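Local coordinates for protein putative carbohydrate-active enzyme (Uncultured organism, PDB 5WH8) that probably hydrolyses O-glycosidic bonds, as a cellulase would, through a family 5 glycoside hydrolase domain that is one piece of a longer protein, at residues I62-Y68 against Y103-H109; V94-A98 against H136-V142; G245-V249 against P277-A281. All coordinates share one frame; numbering follows the deposited sequence.

All three contacts belong to the family 5 (βα)8 barrel. Contact 1 joins neighbouring parallel strands 62-68 and 103-109 of its eight-stranded wall. Contact 2 adjoins it, with centres about 12 Å apart: helix 83-100, which links those two strands, packs against the loop 136-142 leading into the next strand, 142-145, so the two contacts interleave along the chain. Contact 3 comes later and pairs the loop after strand 233-239 with the loop after strand 268-273; its centre is about 21 Å from that of contact 1 and about 31 Å from that of contact 2. Contacts 2 and 3 lie on opposite sides of the chain's centre, contact 3 among the loops leaving the strands, where family 5 enzymes have their active site.

Contact 1. Residues I62-Y68 against Y103-H109; sequences IFRLAIY and YCIIDWH
Arg64 reaches over Ile105 toward Asp107 on the face of the two strands that looks into the barrel. With CG opposite the backbone N (chi1 173°) and the chain extended to NE, the guanidinium is carried past Ile105 to Asp107. Arg64 CB meets Ile105 CB at 4.1 Å; Arg64 CG lies 4.0 Å from the same atom and also touches Asp107 CB; CD carries the chain on to the guanidinium. There NE, CZ and NH2 gather beneath Asp107 OD2, which stands over the centre of the group, 3.2 Å from Arg64 CZ. The two planes are nearly parallel (14°), but OD2 lies out of the guanidinium plane, so the salt bridge rests on charge and no N-H points at the oxygen. The N-H groups are used elsewhere: NE pairs with Glu145, NH1 with Glu237 and Ser35, NH2 with Asn148. The two strands are the second and third of the family 5 (βα)8 barrel, joined by helix 83-100 in a beta-alpha-beta unit, and the polar cluster lies inside the barrel. Six backbone hydrogen bonds, from Phe63 N to Tyr103 O through His109 N to Ile67 O, zip the strands in parallel. Asp107 OD2 also takes the hydrogen of His109 ND1 at 2.7 Å, on its syn side, which restrains the imidazole. Ala66 CB sits over one face of that ring. His109 CD2 in turn lies over the centre of the Tyr68 ring, 3.5 Å from Tyr68 CE1, the planes inclined at 45°. A water bridges the pair, 2.6 Å from His109 NE2, and also bonds Tyr68 OH. Toward the other end, Ile62 CD1 packs on Ile105 CG1 at 3.7 Å. On the helix-facing side, Leu65 CD1 touches Cys104 SG at 3.7 Å, and Ile67 CD1 lies beside Ile106 CG2.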
ATOM      1  N   ILE A  62       4.215  -4.724  -6.735  1.00  7.90           N
ATOM      2  CA  ILE A  62       4.090  -3.474  -5.991  1.00  8.73           C
ATOM      3  C   ILE A  62       4.737  -3.645  -4.594  1.00  9.40           C
ATOM      4  O   ILE A  62       4.670  -4.740  -3.996  1.00  8.90           O
ATOM      5  CB  ILE A  62       2.594  -3.064  -5.883  1.00  8.90           C
ATOM      6  CG1 ILE A  62       2.424  -1.703  -5.181  1.00  9.06           C
ATOM      7  CG2 ILE A  62       1.769  -4.150  -5.212  1.00 10.20           C
ATOM      8  CD1 ILE A  62       1.045  -1.114  -5.483  1.00 11.28           C
ATOM      9  N   PHE A  63       5.377  -2.584  -4.094  1.00  7.40           N
ATOM     10  CA  PHE A  63       5.930  -2.545  -2.744  1.00  7.11           C
ATOM     11  C   PHE A  63       5.410  -1.307  -2.041  1.00  8.42           C
ATOM     12  O   PHE A  63       5.331  -0.245  -2.635  1.00 10.28           O
ATOM     13  CB  PHE A  63       7.483  -2.525  -2.753  1.00  7.12           C
ATOM     14  CG  PHE A  63       8.094  -2.834  -1.411  1.00  9.33           C
ATOM     15  CD1 PHE A  63       8.048  -4.105  -0.874  1.00  8.87           C
ATOM     16  CD2 PHE A  63       8.669  -1.830  -0.656  1.00 12.17           C
ATOM     17  CE1 PHE A  63       8.556  -4.379   0.378  1.00 10.86           C
ATOM     18  CE2 PHE A  63       9.193  -2.098   0.600  1.00  9.32           C
ATOM     19  CZ  PHE A  63       9.154  -3.367   1.113  1.00  9.36           C
ATOM     20  N   ARG A  64       5.081  -1.443  -0.766  1.00  6.38           N
ATOM     21  CA  ARG A  64       4.540  -0.338   0.026  1.00  7.41           C
ATOM     22  C   ARG A  64       5.533   0.093   1.106  1.00  8.57           C
ATOM     23  O   ARG A  64       6.018  -0.727   1.877  1.00  9.81           O
ATOM     24  CB  ARG A  64       3.202  -0.770   0.640  1.00  7.53           C
ATOM     25  CG  ARG A  64       2.574   0.204   1.629  1.00  8.19           C
ATOM     26  CD  ARG A  64       1.295  -0.423   2.086  1.00  9.18           C
ATOM     27  NE  ARG A  64       0.370   0.342   2.918  1.00  8.37           N
ATOM     28  CZ  ARG A  64       0.065   0.073   4.188  1.00  8.82           C
ATOM     29  NH1 ARG A  64       0.710  -0.846   4.901  1.00  9.03           N
ATOM     30  NH2 ARG A  64      -0.892   0.764   4.769  1.00  8.79           N
ATOM     31  N   LEU A  65       5.798   1.402   1.137  1.00  9.00           N
ATOM     32  CA  LEU A  65       6.682   2.028   2.100  1.00  8.92           C
ATOM     33  C   LEU A  65       5.833   2.578   3.242  1.00  7.86           C
ATOM     34  O   LEU A  65       5.215   3.633   3.120  1.00  9.70           O
ATOM     35  CB  LEU A  65       7.509   3.144   1.424  1.00  9.25           C
ATOM     36  CG  LEU A  65       8.339   2.737   0.211  1.00 10.11           C
ATOM     37  CD1 LEU A  65       8.928   3.980  -0.408  1.00 11.59           C
ATOM     38  CD2 LEU A  65       9.421   1.762   0.559  1.00 14.07           C
ATOM     39  N   ALA A  66       5.811   1.841   4.344  1.00  8.68           N
ATOM     40  CA  ALA A  66       5.041   2.240   5.523  1.00  8.21           C
ATOM     41  C   ALA A  66       5.859   3.219   6.354  1.00 10.05           C
ATOM     42  O   ALA A  66       6.749   2.812   7.106  1.00 10.57           O
ATOM     43  CB  ALA A  66       4.669   1.022   6.358  1.00  8.93           C
ATOM     44  N   ILE A  67       5.537   4.500   6.201  1.00  8.46           N
ATOM     45  CA  ILE A  67       6.262   5.588   6.846  1.00  7.12           C
ATOM     46  C   ILE A  67       5.515   5.977   8.123  1.00 10.26           C
ATOM     47  O   ILE A  67       4.594   6.782   8.088  1.00  9.35           O
ATOM     48  CB  ILE A  67       6.397   6.775   5.881  1.00  8.99           C
ATOM     49  CG1 ILE A  67       7.159   6.343   4.625  1.00 11.44           C
ATOM     50  CG2 ILE A  67       7.118   7.953   6.536  1.00  9.62           C
ATOM     51  CD1 ILE A  67       6.675   7.020   3.397  1.00 12.51           C
ATOM     52  N   TYR A  68       5.856   5.330   9.233  1.00 11.62           N
ATOM     53  CA  TYR A  68       5.167   5.615  10.489  1.00 11.06           C
ATOM     54  C   TYR A  68       5.320   7.082  10.824  1.00 10.41           C
ATOM     55  O   TYR A  68       6.409   7.628  10.647  1.00 12.61           O
ATOM     56  CB  TYR A  68       5.730   4.793  11.639  1.00 10.53           C
ATOM     57  CG  TYR A  68       5.112   3.422  11.809  1.00 11.49           C
ATOM     58  CD1 TYR A  68       5.392   2.402  10.914  1.00 12.80           C
ATOM     59  CD2 TYR A  68       4.290   3.145  12.895  1.00 13.22           C
ATOM     60  CE1 TYR A  68       4.861   1.140  11.090  1.00 13.58           C
ATOM     61  CE2 TYR A  68       3.747   1.894  13.069  1.00 14.56           C
ATOM     62  CZ  TYR A  68       4.044   0.895  12.171  1.00 18.64           C
ATOM     63  OH  TYR A  68       3.508  -0.371  12.361  1.00 20.64           O
ATOM     64  N   TYR A 103       5.504  -1.024  -9.026  1.00  9.57           N
ATOM     65  CA  TYR A 103       4.758   0.097  -8.462  1.00  8.95           C
ATOM     66  C   TYR A 103       5.188   0.309  -6.996  1.00  9.76           C
ATOM     67  O   TYR A 103       5.660  -0.613  -6.313  1.00  8.95           O
ATOM     68  CB  TYR A 103       3.231  -0.142  -8.622  1.00  8.83           C
ATOM     69  CG  TYR A 103       2.840  -0.137 -10.080  1.00  8.89           C
ATOM     70  CD1 TYR A 103       2.610   1.067 -10.747  1.00  8.86           C
ATOM     71  CD2 TYR A 103       2.816  -1.315 -10.825  1.00 10.61           C
ATOM     72  CE1 TYR A 103       2.334   1.090 -12.090  1.00 11.58           C
ATOM     73  CE2 TYR A 103       2.522  -1.297 -12.168  1.00  9.54           C
ATOM     74  CZ  TYR A 103       2.286  -0.092 -12.789  1.00  9.82           C
ATOM     75  OH  TYR A 103       2.027  -0.108 -14.141  1.00 11.36           O
ATOM     76  N   CYS A 104       5.052   1.548  -6.527  1.00  7.25           N
ATOM     77  CA  CYS A 104       5.511   1.921  -5.193  1.00  7.64           C
ATOM     78  C   CYS A 104       4.461   2.763  -4.502  1.00 10.03           C
ATOM     79  O   CYS A 104       4.133   3.845  -4.991  1.00 11.93           O
ATOM     80  CB  CYS A 104       6.832   2.682  -5.276  1.00 11.26           C
ATOM     81  SG  CYS A 104       7.545   3.146  -3.695  1.00 14.16           S
ATOM     82  N   ILE A 105       3.974   2.288  -3.358  1.00  9.23           N
ATOM     83  CA  ILE A 105       3.060   3.079  -2.531  1.00  7.19           C
ATOM     84  C   ILE A 105       3.856   3.818  -1.475  1.00  9.16           C
ATOM     85  O   ILE A 105       4.581   3.183  -0.687  1.00 10.19           O
ATOM     86  CB  ILE A 105       1.996   2.225  -1.824  1.00  9.65           C
ATOM     87  CG1 ILE A 105       1.140   1.466  -2.831  1.00 10.02           C
ATOM     88  CG2 ILE A 105       1.097   3.108  -0.980  1.00 10.21           C
ATOM     89  CD1 ILE A 105       0.188   0.448  -2.202  1.00 11.51           C
ATOM     90  N   ILE A 106       3.725   5.146  -1.475  1.00  8.48           N
ATOM     91  CA  ILE A 106       4.230   6.009  -0.417  1.00  7.34           C
ATOM     92  C   ILE A 106       3.105   6.143   0.592  1.00  7.59           C
ATOM     93  O   ILE A 106       2.070   6.777   0.298  1.00  9.45           O
ATOM     94  CB  ILE A 106       4.655   7.390  -0.975  1.00 10.69           C
ATOM     95  CG1 ILE A 106       5.757   7.211  -2.029  1.00 11.81           C
ATOM     96  CG2 ILE A 106       5.124   8.309   0.160  1.00 11.49           C
ATOM     97  CD1 ILE A 106       6.216   8.520  -2.702  1.00 13.58           C
ATOM     98  N   ASP A 107       3.273   5.504   1.750  1.00  8.53           N
ATOM     99  CA  ASP A 107       2.196   5.430   2.759  1.00  7.62           C
ATOM    100  C   ASP A 107       2.517   6.276   3.998  1.00  8.05           C
ATOM    101  O   ASP A 107       3.459   5.987   4.751  1.00  8.17           O
ATOM    102  CB  ASP A 107       1.975   3.943   3.100  1.00  8.69           C
ATOM    103  CG  ASP A 107       1.335   3.702   4.461  1.00 10.19           C
ATOM    104  OD1 ASP A 107       0.492   4.496   4.935  1.00  9.53           O
ATOM    105  OD2 ASP A 107       1.692   2.650   5.058  1.00 10.55           O
ATOM    106  N   TRP A 108       1.758   7.361   4.168  1.00  8.80           N
ATOM    107  CA  TRP A 108       1.818   8.197   5.375  1.00  8.10           C
ATOM    108  C   TRP A 108       1.062   7.440   6.471  1.00 11.74           C
ATOM    109  O   TRP A 108      -0.185   7.452   6.549  1.00 11.36           O
ATOM    110  CB  TRP A 108       1.217   9.570   5.085  1.00 10.66           C
ATOM    111  CG  TRP A 108       1.254  10.584   6.207  1.00  9.23           C
ATOM    112  CD1 TRP A 108       0.186  11.039   6.945  1.00 11.84           C
ATOM    113  CD2 TRP A 108       2.406  11.299   6.689  1.00  9.35           C
ATOM    114  NE1 TRP A 108       0.603  11.995   7.846  1.00 11.10           N
ATOM    115  CE2 TRP A 108       1.960  12.168   7.710  1.00 11.71           C
ATOM    116  CE3 TRP A 108       3.765  11.283   6.355  1.00 12.48           C
ATOM    117  CZ2 TRP A 108       2.828  13.001   8.411  1.00 10.63           C
ATOM    118  CZ3 TRP A 108       4.626  12.118   7.038  1.00 13.25           C
ATOM    119  CH2 TRP A 108       4.160  12.958   8.064  1.00 11.85           C
ATOM    120  N   HIS A 109       1.826   6.736   7.296  1.00  9.75           N
ATOM    121  CA  HIS A 109       1.290   5.600   8.065  1.00  8.71           C
ATOM    122  C   HIS A 109       0.824   6.036   9.442  1.00 13.20           C
ATOM    123  O   HIS A 109       1.483   5.750  10.440  1.00 12.64           O
ATOM    124  CB  HIS A 109       2.356   4.488   8.149  1.00  7.30           C
ATOM    125  CG  HIS A 109       1.845   3.129   8.568  1.00  8.12           C
ATOM    126  ND1 HIS A 109       1.315   2.235   7.663  1.00  9.05           N
ATOM    127  CD2 HIS A 109       1.866   2.477   9.761  1.00  8.74           C
ATOM    128  CE1 HIS A 109       1.015   1.102   8.274  1.00 11.43           C
ATOM    129  NE2 HIS A 109       1.335   1.221   9.552  1.00 10.44           N
TER
HETATM  130  O   HOH W   1       1.082  -0.865  11.089  1.00 23.19           O

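Contact 2. Residues V94-A98 against H136-V142; sequences VDICA and HKDDKHV. With EDO (1,2-ethanediol), chain B.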
ATOM      1  N   VAL A  94      11.942   4.709  -3.624  1.00 12.23           N
ATOM      2  CA  VAL A  94      11.110   4.925  -4.819  1.00  9.11           C
ATOM      3  C   VAL A  94      11.933   4.691  -6.101  1.00 12.72           C
ATOM      4  O   VAL A  94      11.449   4.092  -7.068  1.00 12.26           O
ATOM      5  CB  VAL A  94      10.486   6.343  -4.808  1.00 11.14           C
ATOM      6  CG1 VAL A  94       9.750   6.632  -6.126  1.00 13.87           C
ATOM      7  CG2 VAL A  94       9.553   6.490  -3.609  1.00 11.06           C
ATOM      8  N   ASP A  95      13.184   5.140  -6.101  0.51 12.74           N
ATOM      9  CA  ASP A  95      14.050   4.961  -7.264  0.51 13.42           C
ATOM     10  C   ASP A  95      14.422   3.483  -7.478  0.51 11.86           C
ATOM     11  O   ASP A  95      14.507   3.019  -8.625  0.51 12.78           O
ATOM     12  CB  ASP A  95      15.327   5.802  -7.128  0.51 17.02           C
ATOM     13  CG  ASP A  95      15.066   7.301  -7.192  0.51 16.81           C
ATOM     14  OD1 ASP A  95      14.082   7.741  -7.831  0.51 16.85           O
ATOM     15  OD2 ASP A  95      15.879   8.052  -6.610  0.51 19.07           O
ATOM     16  N   ILE A  96      14.643   2.741  -6.393  1.00 12.35           N
ATOM     17  CA  ILE A  96      14.920   1.305  -6.510  1.00 10.25           C
ATOM     18  C   ILE A  96      13.717   0.623  -7.147  1.00  8.96           C
ATOM     19  O   ILE A  96      13.882  -0.181  -8.070  1.00 12.48           O
ATOM     20  CB  ILE A  96      15.254   0.663  -5.147  1.00 12.57           C
ATOM     21  CG1 ILE A  96      16.651   1.110  -4.704  1.00 15.95           C
ATOM     22  CG2 ILE A  96      15.224  -0.869  -5.201  1.00 10.42           C
ATOM     23  CD1 ILE A  96      16.889   0.925  -3.226  1.00 15.72           C
ATOM     24  N   CYS A  97      12.500   0.978  -6.722  1.00 10.38           N
ATOM     25  CA  CYS A  97      11.312   0.387  -7.354  1.00 10.69           C
ATOM     26  C   CYS A  97      11.236   0.736  -8.835  1.00 10.08           C
ATOM     27  O   CYS A  97      10.847  -0.103  -9.647  1.00 12.44           O
ATOM     28  CB  CYS A  97      10.030   0.848  -6.657  1.00 11.47           C
ATOM     29  SG  CYS A  97       9.831   0.147  -4.980  1.00 14.08           S
ATOM     30  N   ALA A  98      11.578   1.976  -9.192  1.00 11.47           N
ATOM     31  CA  ALA A  98      11.590   2.376 -10.607  1.00 13.76           C
ATOM     32  C   ALA A  98      12.571   1.533 -11.417  1.00 12.90           C
ATOM     33  O   ALA A  98      12.249   1.097 -12.529  1.00 13.21           O
ATOM     34  CB  ALA A  98      11.936   3.847 -10.757  1.00 16.24           C
ATOM     35  N   HIS A 136       8.038  13.606  -7.230  1.00 12.97           N
ATOM     36  CA  HIS A 136       7.699  12.385  -7.968  1.00 10.86           C
ATOM     37  C   HIS A 136       6.625  12.583  -9.029  1.00 13.61           C
ATOM     38  O   HIS A 136       6.075  11.613  -9.536  1.00 13.02           O
ATOM     39  CB  HIS A 136       7.304  11.287  -6.964  1.00 12.47           C
ATOM     40  CG  HIS A 136       8.435  10.928  -6.060  1.00 10.17           C
ATOM     41  ND1 HIS A 136       9.586  10.312  -6.521  1.00 13.44           N
ATOM     42  CD2 HIS A 136       8.641  11.177  -4.750  1.00 13.15           C
ATOM     43  CE1 HIS A 136      10.437  10.178  -5.518  1.00 13.58           C
ATOM     44  NE2 HIS A 136       9.887  10.701  -4.434  1.00 15.00           N
ATOM     45  N   LYS A 137       6.386  13.842  -9.416  1.00 12.74           N
ATOM     46  CA  LYS A 137       5.422  14.137 -10.488  1.00 14.00           C
ATOM     47  C   LYS A 137       5.635  13.285 -11.733  1.00 13.81           C
ATOM     48  O   LYS A 137       4.675  12.777 -12.333  1.00 15.73           O
ATOM     49  CB  LYS A 137       5.497  15.627 -10.900  1.00 15.91           C
ATOM     50  CG  LYS A 137       4.680  15.947 -12.169  1.00 20.36           C
ATOM     51  CD  LYS A 137       4.883  17.382 -12.669  1.00 29.17           C
ATOM     52  CE  LYS A 137       4.021  17.650 -13.916  1.00 36.04           C
ATOM     53  NZ  LYS A 137       4.329  18.949 -14.571  1.00 47.92           N
ATOM     54  N   ASP A 138       6.889  13.159 -12.148  1.00 14.16           N
ATOM     55  CA  ASP A 138       7.195  12.507 -13.417  1.00 15.32           C
ATOM     56  C   ASP A 138       7.448  11.013 -13.241  1.00 18.27           C
ATOM     57  O   ASP A 138       7.834  10.328 -14.194  1.00 20.07           O
ATOM     58  CB  ASP A 138       8.403  13.181 -14.068  1.00 17.11           C
ATOM     59  CG  ASP A 138       8.118  14.622 -14.475  1.00 24.64           C
ATOM     60  OD1 ASP A 138       6.963  14.948 -14.822  1.00 26.88           O
ATOM     61  OD2 ASP A 138       9.059  15.432 -14.427  1.00 37.94           O
ATOM     62  N   ASP A 139       7.258  10.516 -12.019  1.00 14.54           N
ATOM     63  CA  ASP A 139       7.347   9.068 -11.746  1.00 13.95           C
ATOM     64  C   ASP A 139       5.979   8.392 -11.956  1.00 15.51           C
ATOM     65  O   ASP A 139       5.052   8.600 -11.152  1.00 16.61           O
ATOM     66  CB  ASP A 139       7.843   8.826 -10.315  1.00 13.57           C
ATOM     67  CG  ASP A 139       9.303   9.195 -10.113  1.00 21.62           C
ATOM     68  OD1 ASP A 139      10.075   9.216 -11.085  1.00 26.45           O
ATOM     69  OD2 ASP A 139       9.688   9.435  -8.964  1.00 23.06           O
ATOM     70  N   LYS A 140       5.873   7.585 -13.015  1.00 14.05           N
ATOM     71  CA  LYS A 140       4.633   6.909 -13.404  1.00 12.47           C
ATOM     72  C   LYS A 140       4.233   5.823 -12.426  1.00 11.15           C
ATOM     73  O   LYS A 140       3.083   5.403 -12.420  1.00 14.09           O
ATOM     74  CB  LYS A 140       4.766   6.240 -14.783  1.00 19.21           C
ATOM     75  CG  LYS A 140       4.675   7.155 -15.982  1.00 34.27           C
ATOM     76  CD  LYS A 140       4.559   6.271 -17.229  1.00 33.46           C
ATOM     77  CE  LYS A 140       4.417   7.071 -18.499  1.00 34.17           C
ATOM     78  NZ  LYS A 140       4.183   6.142 -19.631  1.00 36.75           N
ATOM     79  N   HIS A 141       5.189   5.348 -11.626  1.00 11.33           N
ATOM     80  CA  HIS A 141       4.976   4.124 -10.857  1.00 12.70           C
ATOM     81  C   HIS A 141       4.548   4.332  -9.405  1.00 10.67           C
ATOM     82  O   HIS A 141       4.279   3.347  -8.703  1.00 10.91           O
ATOM     83  CB  HIS A 141       6.243   3.275 -10.871  1.00 10.39           C
ATOM     84  CG  HIS A 141       7.376   3.853 -10.088  1.00 10.54           C
ATOM     85  ND1 HIS A 141       7.923   5.096 -10.365  1.00 13.96           N
ATOM     86  CD2 HIS A 141       8.094   3.348  -9.057  1.00 11.04           C
ATOM     87  CE1 HIS A 141       8.911   5.329  -9.521  1.00 15.72           C
ATOM     88  NE2 HIS A 141       9.041   4.279  -8.723  1.00 12.85           N
ATOM     89  N   VAL A 142       4.483   5.580  -8.933  1.00 10.93           N
ATOM     90  CA  VAL A 142       4.093   5.841  -7.545  1.00 11.00           C
ATOM     91  C   VAL A 142       2.574   5.991  -7.350  1.00  9.05           C
ATOM     92  O   VAL A 142       1.836   6.445  -8.237  1.00 10.49           O
ATOM     93  CB  VAL A 142       4.772   7.113  -6.966  1.00 12.09           C
ATOM     94  CG1 VAL A 142       6.288   6.933  -6.896  1.00 15.88           C
ATOM     95  CG2 VAL A 142       4.413   8.373  -7.758  1.00 13.73           C
TER
HETATM   96  C1  EDO B 401      -0.261   5.947 -10.837  1.00 14.78           C
HETATM   97  O1  EDO B 401      -0.502   6.484  -9.547  1.00 14.44           O
HETATM   98  C2  EDO B 401       0.358   4.572 -10.696  1.00 12.99           C
HETATM   99  O2  EDO B 401       0.732   4.131 -11.991  1.00 14.42           O
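Val94 and Ala98, one turn apart on helix 83-100, face two consecutive type I turns, His136 to Asp139 and Asp139 to Val142, and the CA atoms of Ala98 and His141 come within 6.8 Å. His141 bridges the gap. Its CG sits between the backbone N and the carbonyl carbon (chi1 70°), which turns the ring toward the helix, and His141 NE2 donates to Val94 O at 2.9 Å with an N-H...O angle of 161°. The acceptor lies close to the ring plane. Ala98 CA and CB lie over one face of this imidazole, CA toward its rim, and Val142 CG1 lies on the opposite face, also toward the rim. Val94 CG1 packs against the His141 ring, against Val142 CG1 (3.6 Å) and against His136 CE1 (3.7 Å). Within the turn, His136 ND1 donates almost straight to Asp139 OD2 at 2.6 Å, while His136 NE2 bonds Asp91 OD1 of helix 83-100. On the side away from the helix a 1,2-ethanediol, probably from the crystallisation liquor, donates to Lys140 O and Val142 O and also bonds Leu14 N and Ile179 N. Val94 O thus accepts two hydrogens, from His141 NE2 and from Ala98 N of its own helix, arriving from opposite faces of the carbonyl plane. The NE2 of His141 must be protonated for its bond, and the carboxylates at both nitrogens of His136 would probably stabilise a positive charge on that ring.

Contact 3. Residues G245-V249 against P277-A281; sequences GDGGV and PESSA. With EDO (1,2-ethanediol), chain M.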
ATOM      1  N   GLY A 245      -1.109  -9.011  14.494  1.00  8.60           N
ATOM      2  CA  GLY A 245       0.041  -9.428  13.710  1.00  8.93           C
ATOM      3  C   GLY A 245       0.800 -10.636  14.229  1.00 10.54           C
ATOM      4  O   GLY A 245       1.834 -11.003  13.635  1.00 11.19           O
ATOM      5  N   ASP A 246       0.306 -11.275  15.291  1.00 10.63           N
ATOM      6  CA  ASP A 246       0.954 -12.476  15.844  1.00  9.43           C
ATOM      7  C   ASP A 246      -0.118 -13.506  16.226  1.00 11.45           C
ATOM      8  O   ASP A 246      -1.313 -13.199  16.180  1.00 13.02           O
ATOM      9  CB  ASP A 246       1.845 -12.096  17.055  1.00 12.53           C
ATOM     10  CG  ASP A 246       2.927 -13.130  17.373  1.00 12.37           C
ATOM     11  OD1 ASP A 246       3.122 -14.121  16.617  1.00 11.68           O
ATOM     12  OD2 ASP A 246       3.622 -12.914  18.410  1.00 13.40           O
ATOM     13  N   GLY A 247       0.314 -14.717  16.560  1.00 12.53           N
ATOM     14  CA  GLY A 247      -0.595 -15.770  16.979  1.00 11.86           C
ATOM     15  C   GLY A 247      -0.776 -16.788  15.869  1.00 13.11           C
ATOM     16  O   GLY A 247       0.133 -17.024  15.068  1.00 15.42           O
ATOM     17  N   GLY A 248      -1.949 -17.399  15.807  1.00 13.74           N
ATOM     18  CA  GLY A 248      -2.214 -18.378  14.770  1.00 13.80           C
ATOM     19  C   GLY A 248      -2.279 -17.777  13.379  1.00 13.82           C
ATOM     20  O   GLY A 248      -2.439 -16.563  13.231  1.00 12.54           O
ATOM     21  N   VAL A 249      -2.130 -18.623  12.366  1.00 10.65           N
ATOM     22  CA  VAL A 249      -2.356 -18.213  10.963  1.00 12.03           C
ATOM     23  C   VAL A 249      -3.666 -18.853  10.517  1.00 13.88           C
ATOM     24  O   VAL A 249      -4.022 -19.961  10.939  1.00 13.43           O
ATOM     25  CB  VAL A 249      -1.200 -18.612  10.013  1.00 14.84           C
ATOM     26  CG1 VAL A 249       0.034 -17.728  10.274  1.00 14.85           C
ATOM     27  CG2 VAL A 249      -0.864 -20.083  10.151  1.00 18.27           C
ATOM     28  N   PRO A 277      10.027 -11.655  14.995  1.00 13.35           N
ATOM     29  CA  PRO A 277       9.504 -12.971  15.365  1.00 13.62           C
ATOM     30  C   PRO A 277       8.021 -12.921  15.757  1.00 17.52           C
ATOM     31  O   PRO A 277       7.633 -13.193  16.894  1.00 19.87           O
ATOM     32  CB  PRO A 277      10.414 -13.398  16.546  1.00 19.07           C
ATOM     33  CG  PRO A 277      10.917 -12.161  17.110  1.00 21.29           C
ATOM     34  CD  PRO A 277      10.952 -11.118  16.014  1.00 18.80           C
ATOM     35  N   GLU A 278       7.187 -12.573  14.781  1.00 12.95           N
ATOM     36  CA  GLU A 278       5.729 -12.633  14.926  1.00 13.98           C
ATOM     37  C   GLU A 278       5.187 -13.311  13.667  1.00 12.36           C
ATOM     38  O   GLU A 278       5.797 -13.211  12.591  1.00 12.59           O
ATOM     39  CB  GLU A 278       5.099 -11.237  15.099  1.00 11.64           C
ATOM     40  CG  GLU A 278       5.390 -10.270  13.940  1.00 11.92           C
ATOM     41  CD  GLU A 278       4.978  -8.830  14.221  1.00 20.42           C
ATOM     42  OE1 GLU A 278       4.674  -8.500  15.386  1.00 16.48           O
ATOM     43  OE2 GLU A 278       4.973  -8.018  13.272  1.00 19.07           O
ATOM     44  N   SER A 279       4.050 -13.993  13.772  1.00 11.77           N
ATOM     45  CA  SER A 279       3.656 -14.900  12.706  1.00 10.30           C
ATOM     46  C   SER A 279       3.241 -14.205  11.404  1.00  9.96           C
ATOM     47  O   SER A 279       3.264 -14.865  10.351  1.00 12.16           O
ATOM     48  CB  SER A 279       2.523 -15.808  13.173  1.00 17.89           C
ATOM     49  OG  SER A 279       1.465 -15.055  13.683  1.00 22.93           O
ATOM     50  N   SER A 280       2.890 -12.912  11.433  1.00 10.15           N
ATOM     51  CA  SER A 280       2.548 -12.202  10.182  1.00  8.93           C
ATOM     52  C   SER A 280       3.802 -11.806   9.385  1.00 10.19           C
ATOM     53  O   SER A 280       3.723 -11.515   8.180  1.00 11.14           O
ATOM     54  CB  SER A 280       1.704 -10.949  10.467  1.00 11.61           C
ATOM     55  OG  SER A 280       2.432  -9.942  11.133  1.00  9.16           O
ATOM     56  N   ALA A 281       4.962 -11.819  10.041  1.00 10.57           N
ATOM     57  CA  ALA A 281       6.223 -11.488   9.359  1.00 10.79           C
ATOM     58  C   ALA A 281       6.532 -12.567   8.328  1.00  9.55           C
ATOM     59  O   ALA A 281       6.464 -13.764   8.644  1.00 10.30           O
ATOM     60  CB  ALA A 281       7.366 -11.358  10.374  1.00 10.56           C
TER
HETATM   61  C1  EDO M 412       2.698  -5.303  13.882  1.00 28.41           C
HETATM   62  O1  EDO M 412       3.075  -6.511  13.198  1.00 23.02           O
HETATM   63  C2  EDO M 412       3.261  -5.188  15.309  1.00 29.27           C
HETATM   64  O2  EDO M 412       4.614  -5.671  15.419  1.00 24.50           O
HETATM   65  O   HOH W   2       5.981 -13.939  19.189  1.00 22.61           O
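Gly245 O is gripped twice by Ser280, and here the two loops are most closely knit. Ser280 OG donates at 2.8 Å to Gly245 O, in the carbonyl plane and on a lone pair, while Ser280 N reaches the same Gly245 O at 3.1 Å from above that plane. A chi1 of 68° folds the serine hydroxyl back over its own backbone, so that OG and N can share one acceptor. Next along, Ser279 N donates to Asp246 OD1 at 3.0 Å, approaching from above the carboxylate, and Ser279 OG donates to Gly247 O at 2.8 Å. Asp246 OD1 also receives a weak bond from Gly247 N. Gly245 itself has a positive phi (91°). The type I turn from Glu278 to Ala281 presents both serines in succession.

Toward solvent the fit is slacker. A water bridges Asp246 and Pro277, donating to Asp246 OD2 at 2.7 Å and to Pro277 O at 2.9 Å. Val249 CG1 stands 4.3 Å from Ser279 CB, a loose touch. On another flank the Glu278 carboxylate holds a 1,2-ethanediol, probably from the crystallisation liquor, whose O2 donates to Glu278 OE1 at 2.8 Å; His37 NE2 bonds Glu278 OE2, and Trp271 NE1 bonds the glycol, which may mark a pocket. The contact ties together the loops that follow barrel strands 233-239 and 268-273, before helices 251-263 and 287-290 respectively.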